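Local coordinates for uncharacterized protein (Leptospira interrogans serogroup Icterohaemorrhagiae serovar copenhageni, PDB 6OE6) that is of unknown function but is probably a bacterial lipoprotein, with an all-beta chain folded into two sheets packed face to face, at residues A68-S73 against Q96-S101; F16-L21 against Y110-A115; K52-I57 against Q103-G108; Y58-S63 against D119-V124. All coordinates share one frame; numbering follows the deposited sequence.

Interaction 1 (A68-S73 against Q96-S101). With NA (sodium ion), chain C; FMT (formic acid), chain D.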
loop_
_atom_site.group_PDB
_atom_site.type_symbol
_atom_site.label_atom_id
_atom_site.label_comp_id
_atom_site.label_asym_id
_atom_site.label_seq_id
_atom_site.Cartn_x
_atom_site.Cartn_y
_atom_site.Cartn_z
ATOM N N ALA A 68 -18.619 9.613 5.032
ATOM C CA ALA A 68 -18.179 10.082 3.724
ATOM C C ALA A 68 -17.691 8.918 2.869
ATOM O O ALA A 68 -17.133 7.938 3.372
ATOM C CB ALA A 68 -17.067 11.122 3.863
ATOM N N GLU A 69 -17.896 9.035 1.559
ATOM C CA GLU A 69 -17.518 7.955 0.650
ATOM C C GLU A 69 -16.002 7.911 0.512
ATOM O O GLU A 69 -15.399 8.814 -0.076
ATOM C CB GLU A 69 -18.176 8.142 -0.714
ATOM C CG GLU A 69 -19.676 7.939 -0.727
ATOM C CD GLU A 69 -20.161 7.389 -2.054
ATOM O OE1 GLU A 69 -19.323 6.870 -2.823
ATOM O OE2 GLU A 69 -21.374 7.471 -2.331
ATOM N N THR A 70 -15.384 6.860 1.046
ATOM C CA THR A 70 -13.946 6.655 0.942
ATOM C C THR A 70 -13.674 5.323 0.257
ATOM O O THR A 70 -14.350 4.325 0.525
ATOM C CB THR A 70 -13.291 6.683 2.330
ATOM O OG1 THR A 70 -13.702 7.866 3.018
ATOM C CG2 THR A 70 -11.791 6.710 2.221
ATOM N N TYR A 71 -12.699 5.312 -0.651
ATOM C CA TYR A 71 -12.311 4.092 -1.339
ATOM C C TYR A 71 -10.795 4.014 -1.396
ATOM O O TYR A 71 -10.099 5.032 -1.364
ATOM C CB TYR A 71 -12.844 4.021 -2.776
ATOM C CG TYR A 71 -14.347 3.842 -2.890
ATOM C CD1 TYR A 71 -14.905 2.580 -3.066
ATOM C CD2 TYR A 71 -15.196 4.932 -2.832
ATOM C CE1 TYR A 71 -16.271 2.408 -3.177
ATOM C CE2 TYR A 71 -16.562 4.775 -2.939
ATOM C CZ TYR A 71 -17.095 3.508 -3.109
ATOM O OH TYR A 71 -18.455 3.339 -3.217
ATOM N N VAL A 72 -10.288 2.787 -1.497
ATOM C CA VAL A 72 -8.937 2.566 -1.994
ATOM C C VAL A 72 -9.040 1.748 -3.266
ATOM O O VAL A 72 -10.014 1.018 -3.486
ATOM C CB VAL A 72 -8.035 1.848 -0.975
ATOM C CG1 VAL A 72 -7.856 2.739 0.262
ATOM C CG2 VAL A 72 -8.637 0.479 -0.599
ATOM N N SER A 73 -8.006 1.865 -4.103
ATOM C CA SER A 73 -7.815 0.931 -5.200
ATOM C C SER A 73 -6.366 0.483 -5.200
ATOM O O SER A 73 -5.461 1.204 -4.768
ATOM C CB SER A 73 -8.197 1.543 -6.548
ATOM O OG SER A 73 -7.204 2.432 -6.999
ATOM N N GLN A 96 -8.598 9.664 12.470
ATOM C CA GLN A 96 -8.534 10.188 11.103
ATOM C C GLN A 96 -7.751 9.235 10.198
ATOM O O GLN A 96 -6.837 9.635 9.475
ATOM C CB GLN A 96 -7.946 11.601 11.070
ATOM C CG GLN A 96 -8.741 12.617 11.873
ATOM C CD GLN A 96 -8.254 14.048 11.653
ATOM O OE1 GLN A 96 -7.602 14.348 10.647
ATOM N NE2 GLN A 96 -8.567 14.931 12.597
ATOM N N THR A 97 -8.114 7.954 10.258
ATOM C CA THR A 97 -7.395 6.917 9.522
ATOM C C THR A 97 -8.363 5.978 8.816
ATOM O O THR A 97 -9.549 5.908 9.150
ATOM C CB THR A 97 -6.489 6.095 10.465
ATOM O OG1 THR A 97 -7.269 5.542 11.529
ATOM C CG2 THR A 97 -5.352 6.968 11.045
ATOM N N ILE A 98 -7.831 5.290 7.792
ATOM C CA ILE A 98 -8.356 4.026 7.297
ATOM C C ILE A 98 -7.206 3.026 7.357
ATOM O O ILE A 98 -6.034 3.405 7.419
ATOM C CB ILE A 98 -8.915 4.129 5.864
ATOM C CG1 ILE A 98 -7.866 4.752 4.938
ATOM C CG2 ILE A 98 -10.238 4.917 5.851
ATOM C CD1 ILE A 98 -8.219 4.692 3.444
ATOM N N GLU A 99 -7.550 1.735 7.363
ATOM C CA GLU A 99 -6.549 0.677 7.453
ATOM C C GLU A 99 -6.945 -0.449 6.506
ATOM O O GLU A 99 -8.135 -0.683 6.277
ATOM C CB GLU A 99 -6.444 0.117 8.890
ATOM C CG GLU A 99 -5.622 0.964 9.903
ATOM C CD GLU A 99 -5.906 0.627 11.376
ATOM O OE1 GLU A 99 -6.921 1.126 11.920
ATOM O OE2 GLU A 99 -5.105 -0.118 12.000
ATOM N N GLY A 100 -5.954 -1.184 6.004
ATOM C CA GLY A 100 -6.261 -2.376 5.232
ATOM C C GLY A 100 -5.044 -3.272 5.169
ATOM O O GLY A 100 -4.035 -3.025 5.831
ATOM N N SER A 101 -5.161 -4.357 4.395
ATOM C CA SER A 101 -4.025 -5.261 4.281
ATOM C C SER A 101 -4.154 -6.102 3.019
ATOM O O SER A 101 -5.261 -6.327 2.493
ATOM C CB SER A 101 -3.880 -6.148 5.526
ATOM O OG SER A 101 -4.996 -7.028 5.697
HETATM NA NA NA C . -7.078 -7.633 1.331
HETATM C C FMT D . -7.610 -3.274 1.814
HETATM O O1 FMT D . -7.803 -4.090 2.705
HETATM O O2 FMT D . -7.624 -2.062 2.026
HETATM O O HOH W 1 -8.542 -6.118 1.304
#
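Ile98 sets its CG1 between the backbone N and the carbonyl carbon (chi1 53°) and then runs on extended, which carries CD1 toward Val72; Val72 answers with CG1, the branch lying beside its own N and anti to the carbonyl carbon (chi1 -64°). The two methyls, Val72 CG1 and Ile98 CD1, meet at 3.8 Å, the side chains lying alongside each other and pointing in opposite senses. This is the interior of a beta sandwich: strand 70-77 belongs to one sheet and strand 97-102 to the other, and the direct side-chain contacts between the two segments are apolar. Thr70 CG2 approaches the same Ile98 CD1 at 4.3 Å, so that one methyl meets two residues two positions apart on the same strand. Tyr58, Phe60 and Tyr116 close in around the cluster.

The second branch of Val72 serves a different neighbour. Its CG2 lies 3.8 Å from O2 of a formic acid molecule, probably taken up from the crystallisation liquor, which is also hydrogen-bonded to Tyr56 OH and Lys89 NZ. Gly100, lacking a side chain, lets its CA come to 3.4 Å from formic acid O1. Ser101 N donates to that same O1 with an N-H...O angle of 157°, and a water donates to it too. That water and the carbonyl oxygen of Ser101 both coordinate a sodium ion, Ser101 O at 2.5 Å from the metal.

Interaction 2 (F16-L21 against Y110-A115); sequences FGWVLL and YLLKVA
Phe16 points its ring at the strand carrying Leu112 and Val114, and the tight part of the contact lies there. The far end of the ring meets one methyl: Phe16 CZ and Val114 CG2 are 3.8 Å apart, and Phe16 CE1 lies equally near that methyl, the two side chains approaching head-on. Leu112 contributes a second methyl. With CG anti to the backbone N (chi1 170°), Leu112 sends CD2 toward the rings, where it lies 4.0 Å from Phe16 CE1 and also 4.0 Å from Trp18 CH2. A single methyl thus touches both aromatic side chains, and the indole reaches it with the outer corner of its six-membered ring, although the Trp18 CB does not itself point at the opposing strand. The indole nitrogen NE1 is bonded elsewhere, to Thr42 O.

Such interlocking of large apolar groups is what holds the two sheets of a beta sandwich together: strand 15-21 lies in one, strand 108-116 in the other, and this contact sits close to the centre of the chain. Val124 packs on both Phe16 and Trp18, while Val72 touches Leu112.

Beyond Trp18 the two segments no longer touch. The strand axes approach to 11.5 Å and make an angle of 129°, well short of antiparallel, so strand 15-21 swings away as it proceeds. Val19 and Leu21 are partly exposed and turn to Cys55 of their own sheet, and Leu20 is exposed in the isolated chain.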
loop_
_atom_site.group_PDB
_atom_site.type_symbol
_atom_site.label_atom_id
_atom_site.label_comp_id
_atom_site.label_asym_id
_atom_site.label_seq_id
_atom_site.Cartn_x
_atom_site.Cartn_y
_atom_site.Cartn_z
ATOM N N PHE A 16 1.130 7.506 4.793
ATOM C CA PHE A 16 0.981 6.049 4.798
ATOM C C PHE A 16 1.917 5.424 5.830
ATOM O O PHE A 16 3.059 5.867 5.997
ATOM C CB PHE A 16 1.289 5.443 3.427
ATOM C CG PHE A 16 0.276 5.769 2.367
ATOM C CD1 PHE A 16 -0.851 4.977 2.211
ATOM C CD2 PHE A 16 0.471 6.845 1.505
ATOM C CE1 PHE A 16 -1.804 5.252 1.223
ATOM C CE2 PHE A 16 -0.446 7.137 0.508
ATOM C CZ PHE A 16 -1.610 6.341 0.370
ATOM N N GLY A 17 1.423 4.390 6.524
ATOM C CA GLY A 17 2.244 3.616 7.427
ATOM C C GLY A 17 2.038 2.139 7.152
ATOM O O GLY A 17 1.011 1.734 6.620
ATOM N N TRP A 18 3.035 1.332 7.532
ATOM C CA TRP A 18 3.054 -0.072 7.141
ATOM C C TRP A 18 3.562 -0.951 8.268
ATOM O O TRP A 18 4.398 -0.536 9.075
ATOM C CB TRP A 18 3.940 -0.301 5.901
ATOM C CG TRP A 18 3.713 0.742 4.844
ATOM C CD1 TRP A 18 4.236 2.010 4.810
ATOM C CD2 TRP A 18 2.888 0.616 3.687
ATOM N NE1 TRP A 18 3.789 2.674 3.696
ATOM C CE2 TRP A 18 2.961 1.836 2.986
ATOM C CE3 TRP A 18 2.097 -0.413 3.170
ATOM C CZ2 TRP A 18 2.264 2.057 1.797
ATOM C CZ3 TRP A 18 1.412 -0.193 1.984
ATOM C CH2 TRP A 18 1.500 1.031 1.313
ATOM N N VAL A 19 3.070 -2.188 8.295
ATOM C CA VAL A 19 3.662 -3.236 9.129
ATOM C C VAL A 19 3.468 -4.556 8.400
ATOM O O VAL A 19 2.468 -4.747 7.704
ATOM C CB VAL A 19 3.066 -3.264 10.559
ATOM C CG1 VAL A 19 1.564 -3.546 10.539
ATOM C CG2 VAL A 19 3.775 -4.299 11.405
ATOM N N LEU A 20 4.460 -5.439 8.505
ATOM C CA LEU A 20 4.399 -6.755 7.882
ATOM C C LEU A 20 3.999 -7.785 8.929
ATOM O O LEU A 20 4.586 -7.820 10.016
ATOM C CB LEU A 20 5.747 -7.123 7.263
ATOM C CG LEU A 20 6.275 -6.254 6.133
ATOM C CD1 LEU A 20 7.627 -6.754 5.683
ATOM C CD2 LEU A 20 5.283 -6.304 4.967
ATOM N N LEU A 21 3.013 -8.627 8.598
ATOM C CA LEU A 21 2.446 -9.590 9.539
ATOM C C LEU A 21 2.652 -11.017 9.057
ATOM O O LEU A 21 2.417 -11.331 7.888
ATOM C CB LEU A 21 0.955 -9.344 9.744
ATOM C CG LEU A 21 0.514 -8.293 10.756
ATOM C CD1 LEU A 21 -0.863 -8.687 11.292
ATOM C CD2 LEU A 21 1.521 -8.155 11.885
ATOM N N TYR A 110 3.146 -2.239 -7.458
ATOM C CA TYR A 110 1.762 -1.918 -7.126
ATOM C C TYR A 110 1.608 -0.446 -6.804
ATOM O O TYR A 110 2.545 0.210 -6.332
ATOM C CB TYR A 110 1.258 -2.727 -5.893
ATOM C CG TYR A 110 1.215 -4.212 -6.198
ATOM C CD1 TYR A 110 0.050 -4.776 -6.728
ATOM C CD2 TYR A 110 2.343 -5.020 -6.022
ATOM C CE1 TYR A 110 -0.009 -6.108 -7.061
ATOM C CE2 TYR A 110 2.291 -6.371 -6.337
ATOM C CZ TYR A 110 1.095 -6.899 -6.853
ATOM O OH TYR A 110 1.007 -8.227 -7.190
ATOM N N LEU A 111 0.390 0.051 -7.049
ATOM C CA LEU A 111 0.020 1.440 -6.822
ATOM C C LEU A 111 -1.261 1.431 -6.010
ATOM O O LEU A 111 -2.291 0.907 -6.465
ATOM C CB LEU A 111 -0.189 2.185 -8.150
ATOM C CG LEU A 111 -0.647 3.648 -8.079
ATOM C CD1 LEU A 111 0.421 4.492 -7.376
ATOM C CD2 LEU A 111 -0.964 4.184 -9.481
ATOM N N LEU A 112 -1.203 2.026 -4.830
ATOM C CA LEU A 112 -2.354 2.110 -3.924
ATOM C C LEU A 112 -2.842 3.549 -3.971
ATOM O O LEU A 112 -2.053 4.469 -3.751
ATOM C CB LEU A 112 -1.934 1.726 -2.504
ATOM C CG LEU A 112 -2.916 1.965 -1.351
ATOM C CD1 LEU A 112 -4.221 1.176 -1.573
ATOM C CD2 LEU A 112 -2.225 1.522 -0.057
ATOM N N LYS A 113 -4.120 3.745 -4.292
ATOM C CA LYS A 113 -4.713 5.074 -4.350
ATOM C C LYS A 113 -5.769 5.198 -3.262
ATOM O O LYS A 113 -6.451 4.227 -2.939
ATOM C CB LYS A 113 -5.374 5.331 -5.706
ATOM C CG LYS A 113 -4.414 5.314 -6.925
ATOM C CD LYS A 113 -5.189 5.573 -8.185
ATOM C CE LYS A 113 -4.317 5.374 -9.420
ATOM N NZ LYS A 113 -5.041 5.835 -10.618
ATOM N N VAL A 114 -5.908 6.407 -2.722
ATOM C CA VAL A 114 -6.927 6.710 -1.720
ATOM C C VAL A 114 -7.865 7.760 -2.308
ATOM O O VAL A 114 -7.407 8.795 -2.802
ATOM C CB VAL A 114 -6.311 7.212 -0.401
ATOM C CG1 VAL A 114 -7.456 7.609 0.579
ATOM C CG2 VAL A 114 -5.368 6.173 0.231
ATOM N N ALA A 115 -9.169 7.482 -2.278
ATOM C CA ALA A 115 -10.172 8.404 -2.791
ATOM C C ALA A 115 -11.090 8.842 -1.662
ATOM O O ALA A 115 -11.488 8.030 -0.822
ATOM C CB ALA A 115 -10.998 7.769 -3.911
#

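Interaction 3 (K52-I57 against Q103-G108). With FMT (formic acid), chain D.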
loop_
_atom_site.group_PDB
_atom_site.type_symbol
_atom_site.label_atom_id
_atom_site.label_comp_id
_atom_site.label_asym_id
_atom_site.label_seq_id
_atom_site.Cartn_x
_atom_site.Cartn_y
_atom_site.Cartn_z
ATOM N N LYS A 52 4.663 -12.275 3.654
ATOM C CA LYS A 52 4.094 -11.593 4.805
ATOM C C LYS A 52 2.890 -10.781 4.357
ATOM O O LYS A 52 2.854 -10.257 3.240
ATOM C CB LYS A 52 5.103 -10.650 5.480
ATOM C CG LYS A 52 6.368 -11.334 5.994
ATOM C CD LYS A 52 6.087 -12.253 7.163
ATOM C CE LYS A 52 7.385 -12.826 7.727
ATOM N NZ LYS A 52 7.162 -13.771 8.861
ATOM N N THR A 53 1.903 -10.684 5.236
ATOM C CA THR A 53 0.735 -9.873 4.910
ATOM C C THR A 53 1.104 -8.403 5.083
ATOM O O THR A 53 1.680 -8.014 6.102
ATOM C CB THR A 53 -0.455 -10.300 5.778
ATOM O OG1 THR A 53 -0.870 -11.615 5.371
ATOM C CG2 THR A 53 -1.649 -9.354 5.602
ATOM N N ILE A 54 0.839 -7.601 4.053
ATOM C CA ILE A 54 1.240 -6.195 4.015
ATOM C C ILE A 54 0.086 -5.387 4.587
ATOM O O ILE A 54 -0.971 -5.304 3.960
ATOM C CB ILE A 54 1.558 -5.744 2.590
ATOM C CG1 ILE A 54 2.721 -6.582 1.984
ATOM C CG2 ILE A 54 1.829 -4.193 2.559
ATOM C CD1 ILE A 54 2.813 -6.540 0.427
ATOM N N CYS A 55 0.275 -4.800 5.769
ATOM C CA CYS A 55 -0.775 -4.030 6.439
ATOM C C CYS A 55 -0.469 -2.544 6.336
ATOM O O CYS A 55 0.661 -2.124 6.608
ATOM C CB CYS A 55 -0.893 -4.416 7.914
ATOM S SG CYS A 55 -1.111 -6.178 8.192
ATOM N N TYR A 56 -1.461 -1.747 5.949
ATOM C CA TYR A 56 -1.244 -0.314 5.844
ATOM C C TYR A 56 -2.239 0.457 6.694
ATOM O O TYR A 56 -3.323 -0.022 7.073
ATOM C CB TYR A 56 -1.308 0.190 4.373
ATOM C CG TYR A 56 -2.730 0.250 3.846
ATOM C CD1 TYR A 56 -3.508 1.396 4.004
ATOM C CD2 TYR A 56 -3.289 -0.834 3.206
ATOM C CE1 TYR A 56 -4.816 1.440 3.555
ATOM C CE2 TYR A 56 -4.586 -0.802 2.755
ATOM C CZ TYR A 56 -5.345 0.341 2.923
ATOM O OH TYR A 56 -6.648 0.349 2.467
ATOM N N ILE A 57 -1.822 1.666 7.023
ATOM C CA ILE A 57 -2.699 2.667 7.600
ATOM C C ILE A 57 -2.536 3.911 6.741
ATOM O O ILE A 57 -1.453 4.169 6.199
ATOM C CB ILE A 57 -2.360 2.933 9.086
ATOM C CG1 ILE A 57 -3.450 3.774 9.743
ATOM C CG2 ILE A 57 -0.990 3.594 9.232
ATOM C CD1 ILE A 57 -3.344 3.833 11.267
ATOM N N GLN A 103 -2.897 -9.809 1.474
ATOM C CA GLN A 103 -2.333 -11.149 1.666
ATOM C C GLN A 103 -2.143 -11.837 0.318
ATOM O O GLN A 103 -3.093 -11.955 -0.470
ATOM C CB GLN A 103 -3.246 -12.005 2.558
ATOM C CG GLN A 103 -2.812 -13.485 2.698
ATOM C CD GLN A 103 -3.866 -14.383 3.386
ATOM O OE1 GLN A 103 -5.037 -14.004 3.544
ATOM N NE2 GLN A 103 -3.449 -15.563 3.797
ATOM N N GLY A 104 -0.942 -12.362 0.072
ATOM C CA GLY A 104 -0.769 -13.162 -1.129
ATOM C C GLY A 104 -0.634 -12.410 -2.441
ATOM O O GLY A 104 -0.885 -13.005 -3.500
ATOM N N LEU A 105 -0.239 -11.129 -2.433
ATOM C CA LEU A 105 0.047 -10.467 -3.712
ATOM C C LEU A 105 1.179 -11.186 -4.443
ATOM O O LEU A 105 2.144 -11.628 -3.824
ATOM C CB LEU A 105 0.434 -8.993 -3.504
ATOM C CG LEU A 105 -0.670 -8.091 -2.914
ATOM C CD1 LEU A 105 -0.092 -6.674 -2.675
ATOM C CD2 LEU A 105 -1.934 -8.025 -3.788
ATOM N N SER A 106 1.044 -11.313 -5.762
ATOM C CA SER A 106 2.131 -11.839 -6.585
ATOM C C SER A 106 3.291 -10.841 -6.595
ATOM O O SER A 106 3.080 -9.632 -6.438
ATOM C CB SER A 106 1.658 -12.070 -8.018
ATOM O OG SER A 106 0.678 -13.095 -8.054
ATOM N N PRO A 107 4.515 -11.305 -6.830
ATOM C CA PRO A 107 5.623 -10.357 -6.993
ATOM C C PRO A 107 5.303 -9.357 -8.094
ATOM O O PRO A 107 4.684 -9.697 -9.106
ATOM C CB PRO A 107 6.804 -11.261 -7.353
ATOM C CG PRO A 107 6.479 -12.525 -6.666
ATOM C CD PRO A 107 4.992 -12.698 -6.862
ATOM N N GLY A 108 5.661 -8.103 -7.858
ATOM C CA GLY A 108 5.431 -7.077 -8.856
ATOM C C GLY A 108 5.417 -5.691 -8.243
ATOM O O GLY A 108 5.790 -5.485 -7.096
HETATM C C FMT D . -7.610 -3.274 1.814
HETATM O O1 FMT D . -7.803 -4.090 2.705
HETATM O O2 FMT D . -7.624 -2.062 2.026
HETATM O O HOH W 2 1.413 -12.769 1.567
#
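Thr53 and Gln103 lie obliquely across one another, hydroxyl against aliphatic chain. Thr53 OG1, beside its own backbone N, rests 3.7 Å from Gln103 CB and 3.8 Å from Gln103 CG. The extended Gln103 chain then leads its amide away from the strand. This is van der Waals contact, since the polar partner of Thr53 OG1 is Glu23. The backbones are close at this point, with Thr53 CA and Gln103 CA 4.6 Å apart.

On the other side of strand 53-59, Ile54 and Leu105 touch through their terminal methyls, Ile54 CD1 to Leu105 CD1 at 4.3 Å, a looser meeting backed by Phe126. Near the Thr53 end a water links the backbones: it accepts from Gly104 N at 2.8 Å and donates weakly to Lys52 O. Gly104 has a left-handed backbone conformation (phi 77°, psi 22°), which suits glycine. Tyr56, farther along the strand, does not reach the loop; its OH donates to O2 of the formic acid at 2.6 Å, with O2 near the ring plane, and its ring meets that of Phe102.

The whole contact fastens the loop joining strands 97-102 and 108-116, the connection between the two sheets of the sandwich, onto the start of strand 53-59, which is itself hydrogen-bonded between strands 15-21 and 97-102.

Interaction 4 (Y58-S63 against D119-V124)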
loop_
_atom_site.group_PDB
_atom_site.type_symbol
_atom_site.label_atom_id
_atom_site.label_comp_id
_atom_site.label_asym_id
_atom_site.label_seq_id
_atom_site.Cartn_x
_atom_site.Cartn_y
_atom_site.Cartn_z
ATOM N N TYR A 58 -3.625 4.657 6.560
ATOM C CA TYR A 58 -3.542 5.976 5.939
ATOM C C TYR A 58 -4.126 7.017 6.877
ATOM O O TYR A 58 -5.272 6.887 7.311
ATOM C CB TYR A 58 -4.262 6.029 4.582
ATOM C CG TYR A 58 -4.103 7.377 3.913
ATOM C CD1 TYR A 58 -2.882 7.771 3.386
ATOM C CD2 TYR A 58 -5.158 8.275 3.848
ATOM C CE1 TYR A 58 -2.727 9.010 2.792
ATOM C CE2 TYR A 58 -5.011 9.509 3.255
ATOM C CZ TYR A 58 -3.797 9.872 2.726
ATOM O OH TYR A 58 -3.641 11.107 2.143
ATOM N N ARG A 59 -3.346 8.047 7.185
ATOM C CA ARG A 59 -3.821 9.143 8.027
ATOM C C ARG A 59 -4.113 10.345 7.142
ATOM O O ARG A 59 -3.208 10.866 6.481
ATOM C CB ARG A 59 -2.808 9.508 9.108
ATOM C CG ARG A 59 -3.342 10.617 10.044
ATOM C CD ARG A 59 -2.551 10.743 11.340
ATOM N NE ARG A 59 -1.995 9.465 11.773
ATOM C CZ ARG A 59 -0.711 9.260 12.045
ATOM N NH1 ARG A 59 0.160 10.259 11.952
ATOM N NH2 ARG A 59 -0.298 8.057 12.423
ATOM N N PHE A 60 -5.374 10.775 7.130
ATOM C CA PHE A 60 -5.792 11.890 6.296
ATOM C C PHE A 60 -5.213 13.201 6.810
ATOM O O PHE A 60 -5.099 13.427 8.016
ATOM C CB PHE A 60 -7.316 11.996 6.253
ATOM C CG PHE A 60 -7.985 10.854 5.569
ATOM C CD1 PHE A 60 -8.334 10.945 4.233
ATOM C CD2 PHE A 60 -8.265 9.685 6.259
ATOM C CE1 PHE A 60 -8.949 9.894 3.590
ATOM C CE2 PHE A 60 -8.880 8.626 5.624
ATOM C CZ PHE A 60 -9.215 8.728 4.283
ATOM N N SER A 61 -4.864 14.083 5.873
ATOM C CA SER A 61 -4.374 15.405 6.242
ATOM C C SER A 61 -5.469 16.322 6.775
ATOM O O SER A 61 -5.150 17.323 7.425
ATOM C CB SER A 61 -3.700 16.074 5.044
ATOM O OG SER A 61 -4.660 16.409 4.058
ATOM N N ARG A 62 -6.739 16.024 6.510
ATOM C CA ARG A 62 -7.856 16.797 7.036
ATOM C C ARG A 62 -8.774 15.881 7.837
ATOM O O ARG A 62 -8.667 14.654 7.781
ATOM C CB ARG A 62 -8.636 17.483 5.907
ATOM N N SER A 63 -9.683 16.480 8.602
ATOM C CA SER A 63 -10.646 15.658 9.324
ATOM C C SER A 63 -11.648 15.057 8.341
ATOM O O SER A 63 -11.938 15.628 7.286
ATOM C CB SER A 63 -11.359 16.472 10.406
ATOM O OG SER A 63 -12.427 17.216 9.866
ATOM N N ASP A 119 -12.689 12.230 -5.250
ATOM C CA ASP A 119 -11.383 12.629 -5.760
ATOM C C ASP A 119 -10.292 11.708 -5.231
ATOM O O ASP A 119 -10.295 11.342 -4.050
ATOM C CB ASP A 119 -11.054 14.069 -5.361
ATOM C CG ASP A 119 -12.181 15.034 -5.666
ATOM O OD1 ASP A 119 -12.823 14.883 -6.726
ATOM O OD2 ASP A 119 -12.425 15.935 -4.839
ATOM N N VAL A 120 -9.353 11.340 -6.105
ATOM C CA VAL A 120 -8.120 10.717 -5.630
ATOM C C VAL A 120 -7.314 11.783 -4.900
ATOM O O VAL A 120 -7.030 12.852 -5.452
ATOM C CB VAL A 120 -7.321 10.094 -6.784
ATOM C CG1 VAL A 120 -5.957 9.627 -6.290
ATOM C CG2 VAL A 120 -8.070 8.915 -7.383
ATOM N N ILE A 121 -6.980 11.517 -3.639
ATOM C CA ILE A 121 -6.305 12.491 -2.788
ATOM C C ILE A 121 -4.881 12.094 -2.447
ATOM O O ILE A 121 -4.127 12.938 -1.939
ATOM C CB ILE A 121 -7.090 12.749 -1.482
ATOM C CG1 ILE A 121 -7.204 11.442 -0.690
ATOM C CG2 ILE A 121 -8.455 13.359 -1.770
ATOM C CD1 ILE A 121 -7.639 11.644 0.715
ATOM N N ASP A 122 -4.481 10.850 -2.700
ATOM C CA ASP A 122 -3.123 10.438 -2.385
ATOM C C ASP A 122 -2.886 9.079 -3.026
ATOM O O ASP A 122 -3.828 8.372 -3.392
ATOM C CB ASP A 122 -2.895 10.365 -0.877
ATOM C CG ASP A 122 -1.493 10.752 -0.476
ATOM O OD1 ASP A 122 -0.567 10.675 -1.309
ATOM O OD2 ASP A 122 -1.325 11.148 0.693
ATOM N N GLU A 123 -1.612 8.742 -3.188
ATOM C CA GLU A 123 -1.249 7.465 -3.781
ATOM C C GLU A 123 0.194 7.157 -3.415
ATOM O O GLU A 123 0.969 8.049 -3.072
ATOM C CB GLU A 123 -1.441 7.476 -5.306
ATOM C CG GLU A 123 -0.445 8.332 -6.050
ATOM C CD GLU A 123 -0.839 8.530 -7.503
ATOM O OE1 GLU A 123 -1.950 9.050 -7.749
ATOM O OE2 GLU A 123 -0.050 8.159 -8.389
ATOM N N VAL A 124 0.543 5.879 -3.501
ATOM C CA VAL A 124 1.852 5.393 -3.077
ATOM C C VAL A 124 2.161 4.116 -3.851
ATOM O O VAL A 124 1.267 3.303 -4.119
ATOM C CB VAL A 124 1.887 5.153 -1.548
ATOM C CG1 VAL A 124 0.882 4.078 -1.151
ATOM C CG2 VAL A 124 3.314 4.794 -1.079
#
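Tyr58 and Asp122 supply the polar link of this contact. A chi1 of -177° swings the Tyr58 ring out opposite its amide nitrogen and toward the other sheet, and Tyr58 OH donates to Asp122 OD2 at 2.7 Å. OD2 accepts through its anti lone pair, close to the plane of a ring that stands 86° from the carboxylate. The other oxygen is also engaged: Asp122 OD1 accepts from Glu123 N at 2.9 Å and forms a salt bridge with Arg43. With both oxygens held, rotation of the carboxylate is restricted, and its charge is probably stabilised.

Ile121 takes the sterically confined first torsion, CG1 between N and carbonyl carbon (chi1 61°), and extends CD1 to the edge of the Phe60 ring, 3.6 Å from Phe60 CE1. The same methyl is 4.2 Å from Tyr58 CE2. One face of Phe60 is covered by Tyr58, whose CD2 lies 3.9 Å above the ring centre.

Ile121 and Asp122, though consecutive, both point across the contact because they form a classic beta bulge opposite Val114 of strand 108-116. The contact thus joins strand 119-129, neighbour of 108-116 in one sheet, to the end of strand 53-59, where the other sheet pairs it with 15-21 and 97-102.

From the N terminus, strand 15-21 starts the widest loop, closed by interaction 2 when strand 108-116 packs over it through the sandwich core. Inside it lies interaction 3, running from 52-57 to the loop at 103-108, and inside that interaction 1, which joins 68-73 to 96-101. Interaction 4 starts at 58-63, immediately after 52-57, and ends at 119-124; it encloses interaction 1 but crosses interactions 2 and 3. Within the sheets, 68-73 pairs with 110-115, which pairs with 119-124, while 52-57 lies between 16-21 and 96-101. Interactions 1, 2 and 4 bind sheet to sheet; interaction 3 secures the connecting loop, its centre about 20 Å from that of interaction 4.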